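Local coordinates for cell division control protein Cdc48 (Mycobacterium smegmatis, PDB 5E7P) that probably binds and hydrolyses ATP, as an AAA-family ATPase with two P-loop NTPase domains, both holding ADP in the crystal, at residues S190-P193 and N194-V197; E304-R307 and S308-A312; S124-P127 and A128-R131; R27-S31 and A32-R36. One frame throughout, in Å; residues are numbered along the deposited sequence.

Interaction 1: residues S190-P193 and N194-V197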
loop_
_atom_site.group_PDB
_atom_site.type_symbol
_atom_site.label_atom_id
_atom_site.label_comp_id
_atom_site.label_asym_id
_atom_site.label_seq_id
_atom_site.Cartn_x
_atom_site.Cartn_y
_atom_site.Cartn_z
ATOM N N SER A 190 -6.308 2.527 -10.676
ATOM C CA SER A 190 -6.311 3.478 -9.575
ATOM C C SER A 190 -5.105 4.402 -9.695
ATOM O O SER A 190 -4.024 3.969 -10.095
ATOM C CB SER A 190 -6.272 2.744 -8.236
ATOM O OG SER A 190 -5.109 1.940 -8.143
ATOM N N VAL A 191 -5.289 5.673 -9.351
ATOM C CA VAL A 191 -4.195 6.636 -9.419
ATOM C C VAL A 191 -3.227 6.452 -8.255
ATOM O O VAL A 191 -3.593 6.611 -7.090
ATOM C CB VAL A 191 -4.706 8.088 -9.447
ATOM C CG1 VAL A 191 -3.541 9.056 -9.549
ATOM C CG2 VAL A 191 -5.679 8.289 -10.604
ATOM N N GLN A 192 -1.991 6.109 -8.587
ATOM C CA GLN A 192 -0.952 5.866 -7.599
ATOM C C GLN A 192 0.131 6.943 -7.710
ATOM O O GLN A 192 0.168 7.683 -8.693
ATOM C CB GLN A 192 -0.356 4.473 -7.817
ATOM C CG GLN A 192 -1.364 3.351 -7.674
ATOM C CD GLN A 192 -1.951 3.277 -6.275
ATOM O OE1 GLN A 192 -1.240 3.452 -5.285
ATOM N NE2 GLN A 192 -3.254 3.021 -6.186
ATOM N N PRO A 193 1.002 7.055 -6.694
ATOM C CA PRO A 193 2.099 8.025 -6.790
ATOM C C PRO A 193 3.024 7.767 -7.984
ATOM O O PRO A 193 3.606 8.710 -8.514
ATOM C CB PRO A 193 2.860 7.811 -5.485
ATOM C CG PRO A 193 1.823 7.325 -4.532
ATOM C CD PRO A 193 0.899 6.472 -5.343
ATOM N N ASN A 194 3.154 6.510 -8.398
ATOM C CA ASN A 194 3.974 6.173 -9.560
ATOM C C ASN A 194 3.182 6.204 -10.867
ATOM O O ASN A 194 3.657 5.746 -11.904
ATOM C CB ASN A 194 4.660 4.812 -9.376
ATOM C CG ASN A 194 3.675 3.685 -9.125
ATOM O OD1 ASN A 194 2.463 3.876 -9.204
ATOM N ND2 ASN A 194 4.194 2.500 -8.828
ATOM N N SER A 195 1.968 6.739 -10.808
ATOM C CA SER A 195 1.166 6.925 -12.008
ATOM C C SER A 195 1.463 8.289 -12.602
ATOM O O SER A 195 2.024 9.155 -11.934
ATOM C CB SER A 195 -0.326 6.824 -11.683
ATOM O OG SER A 195 -0.667 5.534 -11.209
ATOM N N VAL A 196 1.092 8.476 -13.862
ATOM C CA VAL A 196 1.123 9.799 -14.467
ATOM C C VAL A 196 -0.274 10.166 -14.957
ATOM O O VAL A 196 -0.944 9.367 -15.607
ATOM C CB VAL A 196 2.167 9.897 -15.610
ATOM C CG1 VAL A 196 1.938 8.819 -16.664
ATOM C CG2 VAL A 196 2.148 11.284 -16.238
ATOM N N VAL A 197 -0.727 11.366 -14.615
ATOM C CA VAL A 197 -2.041 11.828 -15.045
ATOM C C VAL A 197 -1.894 13.073 -15.905
ATOM O O VAL A 197 -1.598 14.152 -15.396
ATOM C CB VAL A 197 -2.954 12.135 -13.846
ATOM C CG1 VAL A 197 -4.348 12.510 -14.324
ATOM C CG2 VAL A 197 -3.013 10.941 -12.908
#
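S195 OG is held by two backbone groups: it accepts from Q192 N at 3.0 Å and also hydrogen-bonds to the carbonyl oxygen of A110, outside this turn. Its chi1 of -63° sets the hydroxyl anti to the carbonyl carbon, on the side of its own backbone N, where it faces back along the chain to Q192. The backbone answers in the other direction, S195 N giving its hydrogen to Q192 O at 2.9 Å. This donor stands well above the carbonyl plane rather than on a lone pair. This backbone bond closes a type I beta turn with P193 and N194 at its corners, and the hydroxyl bond braces it. N194 folds its amide back alongside Q192, so that OD1 lies 3.2 Å from Q192 CB while ND2 binds D329. The two amide planes are turned 78° apart. Q192, bent at chi2, sends NE2 away from the turn to S190 OG at 2.9 Å, the partner lying in the amide plane; S472 OG also hydrogen-bonds to NE2. Where the chain leaves the turn, V191 CG1 meets V197 CG2 at 3.9 Å, the side chains crossing at about a right angle. V196 and V197 belong to strand 196-199, which runs parallel to strand 112-116. P193 touches the bound ADP and lies against A272 of the P-loop. The chemistry implies a turn braced by its own two bonds and tied to its surroundings through A110 and D329, with the proline ring at the nucleotide pocket.

Interaction 2: residues E304-R307 and S308-A312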
loop_
_atom_site.group_PDB
_atom_site.type_symbol
_atom_site.label_atom_id
_atom_site.label_comp_id
_atom_site.label_asym_id
_atom_site.label_seq_id
_atom_site.Cartn_x
_atom_site.Cartn_y
_atom_site.Cartn_z
ATOM N N GLU A 304 12.624 9.997 -26.762
ATOM C CA GLU A 304 12.523 11.242 -26.010
ATOM C C GLU A 304 12.786 10.972 -24.536
ATOM O O GLU A 304 13.216 11.855 -23.795
ATOM C CB GLU A 304 11.142 11.870 -26.194
ATOM C CG GLU A 304 11.105 12.991 -27.219
ATOM C CD GLU A 304 11.847 14.229 -26.751
ATOM O OE1 GLU A 304 12.564 14.843 -27.572
ATOM O OE2 GLU A 304 11.708 14.590 -25.561
ATOM N N ARG A 305 12.522 9.738 -24.122
ATOM C CA ARG A 305 12.759 9.314 -22.751
ATOM C C ARG A 305 14.255 9.310 -22.453
ATOM O O ARG A 305 14.693 9.794 -21.409
ATOM C CB ARG A 305 12.155 7.924 -22.519
ATOM C CG ARG A 305 12.400 7.356 -21.137
ATOM C CD ARG A 305 11.212 6.540 -20.648
ATOM N NE ARG A 305 11.144 5.197 -21.212
ATOM C CZ ARG A 305 10.206 4.789 -22.060
ATOM N NH1 ARG A 305 9.253 5.622 -22.455
ATOM N NH2 ARG A 305 10.222 3.545 -22.513
ATOM N N LEU A 306 15.036 8.773 -23.383
ATOM C CA LEU A 306 16.483 8.700 -23.218
ATOM C C LEU A 306 17.116 10.087 -23.182
ATOM O O LEU A 306 18.029 10.340 -22.393
ATOM C CB LEU A 306 17.105 7.871 -24.340
ATOM C CG LEU A 306 18.626 7.722 -24.303
ATOM C CD1 LEU A 306 19.072 7.069 -23.004
ATOM C CD2 LEU A 306 19.107 6.925 -25.506
ATOM N N ARG A 307 16.626 10.979 -24.039
ATOM C CA ARG A 307 17.147 12.341 -24.116
ATOM C C ARG A 307 16.900 13.102 -22.819
ATOM O O ARG A 307 17.741 13.883 -22.375
ATOM C CB ARG A 307 16.517 13.100 -25.286
ATOM C CG ARG A 307 16.991 14.542 -25.405
ATOM C CD ARG A 307 15.871 15.450 -25.882
ATOM N NE ARG A 307 14.615 15.163 -25.192
ATOM C CZ ARG A 307 14.304 15.604 -23.976
ATOM N NH1 ARG A 307 13.135 15.285 -23.435
ATOM N NH2 ARG A 307 15.159 16.359 -23.299
ATOM N N SER A 308 15.736 12.871 -22.220
ATOM C CA SER A 308 15.367 13.537 -20.977
ATOM C C SER A 308 16.308 13.150 -19.832
ATOM O O SER A 308 16.758 14.007 -19.071
ATOM C CB SER A 308 13.916 13.213 -20.614
ATOM O OG SER A 308 13.458 14.043 -19.563
ATOM N N VAL A 309 16.598 11.856 -19.723
ATOM C CA VAL A 309 17.526 11.344 -18.719
ATOM C C VAL A 309 18.935 11.871 -18.978
ATOM O O VAL A 309 19.653 12.242 -18.051
ATOM C CB VAL A 309 17.541 9.797 -18.717
ATOM C CG1 VAL A 309 18.651 9.263 -17.823
ATOM C CG2 VAL A 309 16.193 9.256 -18.276
ATOM N N THR A 310 19.313 11.912 -20.250
ATOM C CA THR A 310 20.628 12.390 -20.667
ATOM C C THR A 310 20.808 13.867 -20.333
ATOM O O THR A 310 21.873 14.289 -19.883
ATOM C CB THR A 310 20.824 12.182 -22.183
ATOM O OG1 THR A 310 20.637 10.796 -22.499
ATOM C CG2 THR A 310 22.217 12.633 -22.632
ATOM N N SER A 311 19.753 14.647 -20.552
ATOM C CA SER A 311 19.777 16.075 -20.271
ATOM C C SER A 311 19.883 16.328 -18.771
ATOM O O SER A 311 20.561 17.255 -18.330
ATOM C CB SER A 311 18.522 16.743 -20.839
ATOM O OG SER A 311 18.441 18.102 -20.449
ATOM N N ALA A 312 19.210 15.489 -17.992
ATOM C CA ALA A 312 19.211 15.615 -16.540
ATOM C C ALA A 312 20.564 15.243 -15.945
ATOM O O ALA A 312 21.022 15.865 -14.986
ATOM C CB ALA A 312 18.112 14.757 -15.940
#
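The backbone of 304-312 is one run of alpha-helix, bonded from S308 N to E304 O, V309 N to R305 O, T310 N to L306 O and S311 N to R307 O. It forms part of helix 302-319 in the first AAA module, a P-loop NTPase fold, where it packs beside strand 289-293 and helix 344-356. L306 O carries two donors: T310 N at 3.0 Å and the hydroxyl T310 OG1 at 2.6 Å, which reach it from opposite faces of its carbonyl plane. With OG1 anti to its own carbonyl carbon (chi1 -57°), the hydroxyl turns back along the helix to the preceding turn, a common way for a helical threonine to satisfy its polar end. L306 itself leans on L347, and T310 on E351. On the buried side of the helix S308 bonds through OG to the carbonyl oxygen of G213, and R305 reaches E342 in a salt bridge. On the more open side R307 bends at chi2 and chi3 and curls back against its own helix. One face of its guanidinium lies over S308 N, with CZ 3.6 Å from that atom and NH1 3.6 Å from S308 CB. These bends bring the group to E304, three residues earlier, for a salt bridge that would partly neutralise both charges at the surface. E304 OE2 receives NH1 at 2.7 Å on the syn side of the carboxylate, 29° out of its plane, and a weaker bond from R307 NE at 3.0 Å.

Interaction 3: residues S124-P127 and A128-R131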
loop_
_atom_site.group_PDB
_atom_site.type_symbol
_atom_site.label_atom_id
_atom_site.label_comp_id
_atom_site.label_asym_id
_atom_site.label_seq_id
_atom_site.Cartn_x
_atom_site.Cartn_y
_atom_site.Cartn_z
ATOM N N SER A 124 -3.640 25.472 -16.977
ATOM C CA SER A 124 -3.397 26.012 -15.638
ATOM C C SER A 124 -3.106 24.948 -14.580
ATOM O O SER A 124 -2.511 25.246 -13.544
ATOM C CB SER A 124 -4.569 26.888 -15.185
ATOM O OG SER A 124 -5.741 26.116 -14.995
ATOM N N ILE A 125 -3.529 23.712 -14.834
ATOM C CA ILE A 125 -3.350 22.640 -13.857
ATOM C C ILE A 125 -2.324 21.599 -14.302
ATOM O O ILE A 125 -2.523 20.891 -15.287
ATOM C CB ILE A 125 -4.686 21.953 -13.525
ATOM C CG1 ILE A 125 -5.679 22.977 -12.971
ATOM C CG2 ILE A 125 -4.469 20.823 -12.533
ATOM C CD1 ILE A 125 -7.037 22.400 -12.644
ATOM N N SER A 126 -1.226 21.513 -13.557
ATOM C CA SER A 126 -0.137 20.600 -13.880
ATOM C C SER A 126 -0.537 19.148 -13.644
ATOM O O SER A 126 -1.419 18.869 -12.833
ATOM C CB SER A 126 1.099 20.941 -13.044
ATOM O OG SER A 126 0.826 20.810 -11.660
ATOM N N PRO A 127 0.108 18.218 -14.367
ATOM C CA PRO A 127 -0.105 16.778 -14.182
ATOM C C PRO A 127 0.156 16.312 -12.750
ATOM O O PRO A 127 -0.485 15.366 -12.296
ATOM C CB PRO A 127 0.920 16.154 -15.132
ATOM C CG PRO A 127 1.069 17.160 -16.211
ATOM C CD PRO A 127 0.966 18.498 -15.533
ATOM N N ALA A 128 1.088 16.960 -12.058
ATOM C CA ALA A 128 1.375 16.621 -10.668
ATOM C C ALA A 128 0.191 16.971 -9.768
ATOM O O ALA A 128 -0.123 16.246 -8.822
ATOM C CB ALA A 128 2.636 17.334 -10.195
ATOM N N THR A 129 -0.458 18.090 -10.069
ATOM C CA THR A 129 -1.640 18.517 -9.332
ATOM C C THR A 129 -2.797 17.555 -9.583
ATOM O O THR A 129 -3.531 17.204 -8.657
ATOM C CB THR A 129 -2.057 19.945 -9.732
ATOM O OG1 THR A 129 -1.002 20.858 -9.407
ATOM C CG2 THR A 129 -3.322 20.362 -9.002
ATOM N N LEU A 130 -2.950 17.134 -10.837
ATOM C CA LEU A 130 -3.971 16.161 -11.212
ATOM C C LEU A 130 -3.823 14.866 -10.423
ATOM O O LEU A 130 -4.802 14.327 -9.904
ATOM C CB LEU A 130 -3.905 15.848 -12.710
ATOM C CG LEU A 130 -4.459 16.877 -13.697
ATOM C CD1 LEU A 130 -4.241 16.412 -15.130
ATOM C CD2 LEU A 130 -5.935 17.139 -13.434
ATOM N N ARG A 131 -2.594 14.369 -10.340
ATOM C CA ARG A 131 -2.314 13.122 -9.642
ATOM C C ARG A 131 -2.582 13.257 -8.147
ATOM O O ARG A 131 -3.124 12.348 -7.519
ATOM C CB ARG A 131 -0.870 12.690 -9.889
ATOM C CG ARG A 131 -0.468 11.416 -9.181
ATOM C CD ARG A 131 0.942 11.018 -9.577
ATOM N NE ARG A 131 1.893 12.113 -9.394
ATOM C CZ ARG A 131 3.055 12.206 -10.033
ATOM N NH1 ARG A 131 3.410 11.272 -10.907
ATOM N NH2 ARG A 131 3.859 13.236 -9.808
HETATM O O HOH W 1 -1.516 23.435 -10.676
#
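S126 OG and T129 OG1 share a hydrogen bond of 2.9 Å at the start of helix 127-133, where S126 is the N-cap and P127 the first residue of the helix. The direction of this bond is open, since either hydroxyl could be the donor. S126 OG is placed by a chi1 of 61°, between its own backbone N and carbonyl carbon, which turns it over the first helical turn. S126 O takes L130 N at 3.1 Å, the donor in the carbonyl plane, and a weak bond from T129 N. P127 O then receives R131 N at 3.0 Å, continuing the helix. Before the cap, I125 folds across the helix start: its CG2 lies 3.7 Å from T129 CG2 and 4.1 Å from L130 CD2. An apolar pair formed by the residue before the N-cap and the fourth residue of the helix is a hydrophobic staple, here set beside the N-cap residue. I125 and T129 both lie on W173, and I125 O accepts from W199 NE1, so the segment leading into the helix is tied to the end of strand 196-199. L130, buried, packs on V197 and W199 of that strand. R131, extended to its chi3 bend, passes V191 and P295 before its NH1 binds S195 O. The R131 side chain comes within about 7 Å of the bound ADP. Back at the N-cap, a water lies 2.9 Å from T129 OG1 and accepts a weak bond from S126 N.

Interaction 4: residues R27-S31 and A32-R36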
loop_
_atom_site.group_PDB
_atom_site.type_symbol
_atom_site.label_atom_id
_atom_site.label_comp_id
_atom_site.label_asym_id
_atom_site.label_seq_id
_atom_site.Cartn_x
_atom_site.Cartn_y
_atom_site.Cartn_z
ATOM N N ARG A 27 -30.372 3.608 -6.049
ATOM C CA ARG A 27 -31.020 4.836 -5.602
ATOM C C ARG A 27 -30.030 5.993 -5.533
ATOM O O ARG A 27 -28.853 5.800 -5.233
ATOM C CB ARG A 27 -31.696 4.633 -4.245
ATOM C CG ARG A 27 -32.748 3.535 -4.239
ATOM C CD ARG A 27 -33.612 3.601 -2.988
ATOM N NE ARG A 27 -32.822 3.876 -1.790
ATOM C CZ ARG A 27 -33.307 3.853 -0.552
ATOM N NH1 ARG A 27 -32.514 4.118 0.478
ATOM N NH2 ARG A 27 -34.585 3.560 -0.345
ATOM N N LEU A 28 -30.518 7.196 -5.818
ATOM C CA LEU A 28 -29.681 8.389 -5.830
ATOM C C LEU A 28 -29.283 8.799 -4.416
ATOM O O LEU A 28 -30.139 9.054 -3.569
ATOM C CB LEU A 28 -30.412 9.537 -6.536
ATOM C CG LEU A 28 -29.665 10.837 -6.862
ATOM C CD1 LEU A 28 -29.758 11.846 -5.725
ATOM C CD2 LEU A 28 -28.207 10.560 -7.216
ATOM N N ASN A 29 -27.978 8.859 -4.168
ATOM C CA ASN A 29 -27.465 9.335 -2.891
ATOM C C ASN A 29 -27.751 10.825 -2.754
ATOM O O ASN A 29 -27.221 11.638 -3.510
ATOM C CB ASN A 29 -25.964 9.061 -2.780
ATOM C CG ASN A 29 -25.456 9.152 -1.350
ATOM O OD1 ASN A 29 -25.951 9.947 -0.552
ATOM N ND2 ASN A 29 -24.464 8.331 -1.021
ATOM N N THR A 30 -28.593 11.175 -1.789
ATOM C CA THR A 30 -29.058 12.550 -1.636
ATOM C C THR A 30 -28.113 13.423 -0.810
ATOM O O THR A 30 -28.225 14.650 -0.822
ATOM C CB THR A 30 -30.463 12.594 -1.007
ATOM O OG1 THR A 30 -30.453 11.881 0.236
ATOM C CG2 THR A 30 -31.485 11.960 -1.940
ATOM N N SER A 31 -27.188 12.793 -0.094
ATOM C CA SER A 31 -26.231 13.530 0.726
ATOM C C SER A 31 -25.108 14.119 -0.125
ATOM O O SER A 31 -24.338 13.386 -0.744
ATOM C CB SER A 31 -25.649 12.628 1.816
ATOM O OG SER A 31 -24.712 13.335 2.612
ATOM N N ALA A 32 -25.017 15.446 -0.144
ATOM C CA ALA A 32 -24.004 16.138 -0.937
ATOM C C ALA A 32 -22.592 15.888 -0.413
ATOM O O ALA A 32 -21.623 15.928 -1.172
ATOM C CB ALA A 32 -24.294 17.631 -0.983
ATOM N N LEU A 33 -22.482 15.631 0.886
ATOM C CA LEU A 33 -21.188 15.384 1.512
ATOM C C LEU A 33 -20.718 13.948 1.299
ATOM O O LEU A 33 -19.610 13.583 1.688
ATOM C CB LEU A 33 -21.249 15.698 3.008
ATOM C CG LEU A 33 -21.530 17.156 3.378
ATOM C CD1 LEU A 33 -21.560 17.325 4.888
ATOM C CD2 LEU A 33 -20.494 18.075 2.751
ATOM N N ASP A 34 -21.566 13.138 0.676
ATOM C CA ASP A 34 -21.248 11.738 0.437
ATOM C C ASP A 34 -21.147 11.478 -1.063
ATOM O O ASP A 34 -20.757 10.391 -1.494
ATOM C CB ASP A 34 -22.329 10.846 1.055
ATOM C CG ASP A 34 -21.799 9.485 1.470
ATOM O OD1 ASP A 34 -20.658 9.417 1.973
ATOM O OD2 ASP A 34 -22.528 8.485 1.297
ATOM N N SER A 35 -21.489 12.490 -1.851
ATOM C CA SER A 35 -21.591 12.338 -3.297
ATOM C C SER A 35 -20.393 12.921 -4.036
ATOM O O SER A 35 -19.694 13.792 -3.519
ATOM C CB SER A 35 -22.882 12.988 -3.805
ATOM O OG SER A 35 -22.902 14.376 -3.521
ATOM N N ARG A 36 -20.171 12.424 -5.250
ATOM C CA ARG A 36 -19.112 12.916 -6.127
ATOM C C ARG A 36 -17.723 12.760 -5.508
ATOM O O ARG A 36 -16.857 13.619 -5.670
ATOM C CB ARG A 36 -19.379 14.369 -6.536
ATOM C CG ARG A 36 -19.142 14.644 -8.010
ATOM C CD ARG A 36 -19.572 16.049 -8.410
ATOM N NE ARG A 36 -21.021 16.170 -8.539
ATOM C CZ ARG A 36 -21.639 17.239 -9.031
ATOM N NH1 ARG A 36 -20.933 18.281 -9.446
ATOM N NH2 ARG A 36 -22.963 17.265 -9.113
#
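N29 reaches across the bend to D34. CB leaves the backbone toward the following segment, and chi1 of -163° carries CG round anti to the backbone N. The amide then divides its work. OD1 turns back on its own segment and accepts from S31 N at 3.1 Å, two residues on, making an Asx turn. ND2 continues across and donates to D34 OD2 at 3.0 Å in a fairly straight bond of 153°. The carboxylate oxygen lies in the amide plane, whereas ND2 meets OD2 on its anti side, somewhat out of the carboxylate plane, and the two planes stand 65° apart. With both ends of the amide occupied, rotation about chi2 is fixed. D34 has a second partner, a charged one: its OD1 forms a salt bridge with R41. The bend is also closed through the backbone, where D34 N donates to S31 O at 3.1 Å from above the carbonyl plane. S35 OG adds a bond of 3.1 Å to A32 O. The whole bend leads out of strand 22-28, which pairs in parallel with strand 81-84, in the N-terminal Cdc48 domain, consistent with a double-psi barrel. From there it runs on toward strand 39-42, with N29 on L83 and L33 resting against R440 and A443 of helix 427-448.

All four contacts are local. Interaction 1 is buried and interaction 2 partly so, while interactions 3 and 4 lie at the surface. Interactions 1 and 3 have centres about 12 Å apart and touch, joining the turn before strand 196-199 to helix 127-133 near the first bound ADP. Interaction 2 lies in the AAA module, its centre about 21 Å from that of interaction 1, and interaction 4 is in the N-terminal domain, about 46 Å from interaction 2 between centres. Hydroxyls serve the first three differently: bracing a turn in 190-197, pairing with each other at a helix start in 124-131, bonding within a helix in 304-312. Interaction 4 rests on an amide-carboxylate bond. Only interaction 2 contains an ion pair within its own segments.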